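Local coordinates for protein serpin-ZX (Arabidopsis thaliana, PDB 3LE2) that inhibits proteases such as metacaspase-9 and RD21A by presenting a reactive center loop whose cleavage links it covalently to the enzyme, so limiting programmed cell death, at residues Q212-Y217 and I362-D367. Residues are numbered along the deposited sequence; the frame is centred on the assembly and turned at random.
Sequences QYVSAY and IDFVAD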
ATOM      1  N   GLN A 212      -7.798  23.860  -1.990  1.00 32.52           N
ATOM      2  CA  GLN A 212      -7.328  22.473  -2.029  1.00 36.39           C
ATOM      3  C   GLN A 212      -6.785  22.054  -3.412  1.00 33.34           C
ATOM      4  O   GLN A 212      -7.185  22.603  -4.435  1.00 35.61           O
ATOM      5  CB  GLN A 212      -8.448  21.516  -1.593  1.00 30.39           C
ATOM      6  CG  GLN A 212      -9.176  21.892  -0.275  1.00 31.75           C
ATOM      7  CD  GLN A 212      -8.296  21.774   0.950  1.00 28.16           C
ATOM      8  OE1 GLN A 212      -7.407  20.927   1.011  1.00 29.08           O
ATOM      9  NE2 GLN A 212      -8.531  22.635   1.935  1.00 36.01           N
ATOM     10  N   TYR A 213      -5.872  21.084  -3.428  1.00 29.65           N
ATOM     11  CA  TYR A 213      -5.454  20.423  -4.669  1.00 30.16           C
ATOM     12  C   TYR A 213      -6.569  19.511  -5.193  1.00 31.68           C
ATOM     13  O   TYR A 213      -6.613  18.316  -4.874  1.00 33.24           O
ATOM     14  CB  TYR A 213      -4.183  19.583  -4.446  1.00 26.18           C
ATOM     15  CG  TYR A 213      -2.948  20.379  -4.062  1.00 36.21           C
ATOM     16  CD1 TYR A 213      -2.256  21.127  -5.014  1.00 35.76           C
ATOM     17  CD2 TYR A 213      -2.465  20.368  -2.747  1.00 31.76           C
ATOM     18  CE1 TYR A 213      -1.127  21.857  -4.673  1.00 28.40           C
ATOM     19  CE2 TYR A 213      -1.348  21.085  -2.395  1.00 35.17           C
ATOM     20  CZ  TYR A 213      -0.680  21.835  -3.370  1.00 42.14           C
ATOM     21  OH  TYR A 213       0.443  22.554  -3.043  1.00 33.73           O
ATOM     22  N   VAL A 214      -7.476  20.069  -5.986  1.00 27.45           N
ATOM     23  CA  VAL A 214      -8.542  19.268  -6.578  1.00 32.97           C
ATOM     24  C   VAL A 214      -8.626  19.470  -8.099  1.00 36.75           C
ATOM     25  O   VAL A 214      -8.595  20.604  -8.579  1.00 39.16           O
ATOM     26  CB  VAL A 214      -9.905  19.599  -5.946  1.00 30.47           C
ATOM     27  CG1 VAL A 214     -10.996  18.691  -6.507  1.00 33.17           C
ATOM     28  CG2 VAL A 214      -9.833  19.475  -4.434  1.00 35.37           C
ATOM     29  N   SER A 215      -8.711  18.370  -8.846  1.00 32.32           N
ATOM     30  CA  SER A 215      -9.007  18.421 -10.277  1.00 32.36           C
ATOM     31  C   SER A 215     -10.253  17.580 -10.567  1.00 37.76           C
ATOM     32  O   SER A 215     -10.459  16.525  -9.963  1.00 31.63           O
ATOM     33  CB  SER A 215      -7.839  17.892 -11.125  1.00 29.79           C
ATOM     34  OG  SER A 215      -6.665  18.669 -10.984  1.00 38.96           O
ATOM     35  N   ALA A 216     -11.067  18.046 -11.508  1.00 31.89           N
ATOM     36  CA  ALA A 216     -12.208  17.287 -11.978  1.00 26.73           C
ATOM     37  C   ALA A 216     -11.924  16.686 -13.345  1.00 33.59           C
ATOM     38  O   ALA A 216     -11.255  17.285 -14.186  1.00 34.37           O
ATOM     39  CB  ALA A 216     -13.453  18.168 -12.028  1.00 32.49           C
ATOM     40  N   TYR A 217     -12.442  15.487 -13.550  1.00 27.14           N
ATOM     41  CA  TYR A 217     -12.290  14.771 -14.789  1.00 29.58           C
ATOM     42  C   TYR A 217     -13.668  14.240 -15.220  1.00 35.87           C
ATOM     43  O   TYR A 217     -14.681  14.507 -14.576  1.00 33.37           O
ATOM     44  CB  TYR A 217     -11.294  13.625 -14.596  1.00 30.00           C
ATOM     45  CG  TYR A 217      -9.935  14.089 -14.122  1.00 30.36           C
ATOM     46  CD1 TYR A 217      -8.984  14.556 -15.026  1.00 34.63           C
ATOM     47  CD2 TYR A 217      -9.601  14.065 -12.780  1.00 26.12           C
ATOM     48  CE1 TYR A 217      -7.742  14.981 -14.601  1.00 27.15           C
ATOM     49  CE2 TYR A 217      -8.360  14.496 -12.344  1.00 29.31           C
ATOM     50  CZ  TYR A 217      -7.430  14.953 -13.259  1.00 36.69           C
ATOM     51  OH  TYR A 217      -6.183  15.381 -12.839  1.00 31.41           O
ATOM     52  N   ILE A 362     -15.174  24.909  -6.752  1.00 44.55           N
ATOM     53  CA  ILE A 362     -15.399  23.503  -7.015  1.00 42.09           C
ATOM     54  C   ILE A 362     -15.797  22.799  -5.725  1.00 40.66           C
ATOM     55  O   ILE A 362     -15.429  23.234  -4.634  1.00 37.75           O
ATOM     56  CB  ILE A 362     -14.123  22.858  -7.605  1.00 35.47           C
ATOM     57  CG1 ILE A 362     -14.462  21.637  -8.440  1.00 38.94           C
ATOM     58  CG2 ILE A 362     -13.141  22.476  -6.517  1.00 37.07           C
ATOM     59  CD1 ILE A 362     -13.237  20.949  -8.950  1.00 45.61           C
ATOM     60  N   ASP A 363     -16.577  21.731  -5.852  1.00 41.09           N
ATOM     61  CA  ASP A 363     -16.939  20.913  -4.696  1.00 43.66           C
ATOM     62  C   ASP A 363     -16.171  19.600  -4.700  1.00 39.79           C
ATOM     63  O   ASP A 363     -15.914  19.006  -5.753  1.00 31.73           O
ATOM     64  CB  ASP A 363     -18.444  20.611  -4.654  1.00 38.61           C
ATOM     65  CG  ASP A 363     -19.287  21.848  -4.379  1.00 44.79           C
ATOM     66  OD1 ASP A 363     -18.765  22.826  -3.809  1.00 46.22           O
ATOM     67  OD2 ASP A 363     -20.481  21.838  -4.738  1.00 44.99           O
ATOM     68  N   PHE A 364     -15.795  19.164  -3.507  1.00 34.88           N
ATOM     69  CA  PHE A 364     -15.291  17.827  -3.324  1.00 30.75           C
ATOM     70  C   PHE A 364     -15.935  17.314  -2.034  1.00 34.58           C
ATOM     71  O   PHE A 364     -15.471  17.603  -0.931  1.00 32.30           O
ATOM     72  CB  PHE A 364     -13.765  17.826  -3.241  1.00 23.40           C
ATOM     73  CG  PHE A 364     -13.161  16.451  -3.290  1.00 25.57           C
ATOM     74  CD1 PHE A 364     -12.737  15.908  -4.494  1.00 26.97           C
ATOM     75  CD2 PHE A 364     -13.037  15.693  -2.134  1.00 28.75           C
ATOM     76  CE1 PHE A 364     -12.194  14.633  -4.549  1.00 22.81           C
ATOM     77  CE2 PHE A 364     -12.488  14.418  -2.171  1.00 27.83           C
ATOM     78  CZ  PHE A 364     -12.067  13.889  -3.386  1.00 28.18           C
ATOM     79  N   VAL A 365     -17.036  16.589  -2.177  1.00 30.67           N
ATOM     80  CA  VAL A 365     -17.780  16.100  -1.017  1.00 36.64           C
ATOM     81  C   VAL A 365     -17.785  14.577  -1.012  1.00 31.74           C
ATOM     82  O   VAL A 365     -18.496  13.945  -1.785  1.00 30.80           O
ATOM     83  CB  VAL A 365     -19.219  16.650  -0.999  1.00 39.07           C
ATOM     84  CG1 VAL A 365     -20.026  16.031   0.158  1.00 35.37           C
ATOM     85  CG2 VAL A 365     -19.191  18.175  -0.901  1.00 29.90           C
ATOM     86  N   ALA A 366     -16.961  13.993  -0.156  1.00 28.62           N
ATOM     87  CA  ALA A 366     -16.725  12.561  -0.219  1.00 30.31           C
ATOM     88  C   ALA A 366     -17.700  11.823   0.688  1.00 35.71           C
ATOM     89  O   ALA A 366     -17.306  11.171   1.657  1.00 33.39           O
ATOM     90  CB  ALA A 366     -15.294  12.251   0.169  1.00 27.19           C
ATOM     91  N   ASP A 367     -18.982  11.940   0.369  1.00 34.02           N
ATOM     92  CA  ASP A 367     -20.018  11.315   1.165  1.00 30.94           C
ATOM     93  C   ASP A 367     -20.426   9.988   0.554  1.00 31.96           C
ATOM     94  O   ASP A 367     -21.543   9.519   0.754  1.00 29.06           O
ATOM     95  CB  ASP A 367     -21.224  12.242   1.263  1.00 31.02           C
ATOM     96  CG  ASP A 367     -21.861  12.503  -0.081  1.00 37.88           C
ATOM     97  OD1 ASP A 367     -21.286  12.091  -1.112  1.00 35.09           O
ATOM     98  OD2 ASP A 367     -22.942  13.122  -0.114  1.00 39.73           O
TER
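The Phe364 ring is the one flat group in this contact, and Val214 meets it obliquely, CG1 standing 3.9 Å from CD1 of Phe364; Leu223, Phe277 and Ile279 of neighbouring strands also touch that side chain. Here serpin sheet B (strand 212-217) packs against sheet C (strand 361-365); 362-367 starts at the C-terminal end of the reactive center loop and leads the chain back into the body. Their strands run nearly at right angles (97°), with axes 8.4 Å apart at closest approach, and are joined by side-chain packing. Val214 and Phe364 form the nearest backbone pair, at 7.6 Å between their CA atoms. With CG1 of Val214 anti to the backbone N (chi1 -176°), this methyl reaches both partners, lying 4.0 Å from CD1 of Ile362. Phe364 is likewise extended (chi1 -170°), which carries its ring toward the valine. Strand 271-274 bridges the pair, antiparallel to 212-217 and parallel to 361-365, and Ile362 rests on its Val272. On the other side of its strand, Asp363 forms a salt bridge with Arg275 and accepts a hydrogen bond from Glu276 N. At the exposed margin, Ile362 CD1 ends 4.2 Å from Ala216 CB.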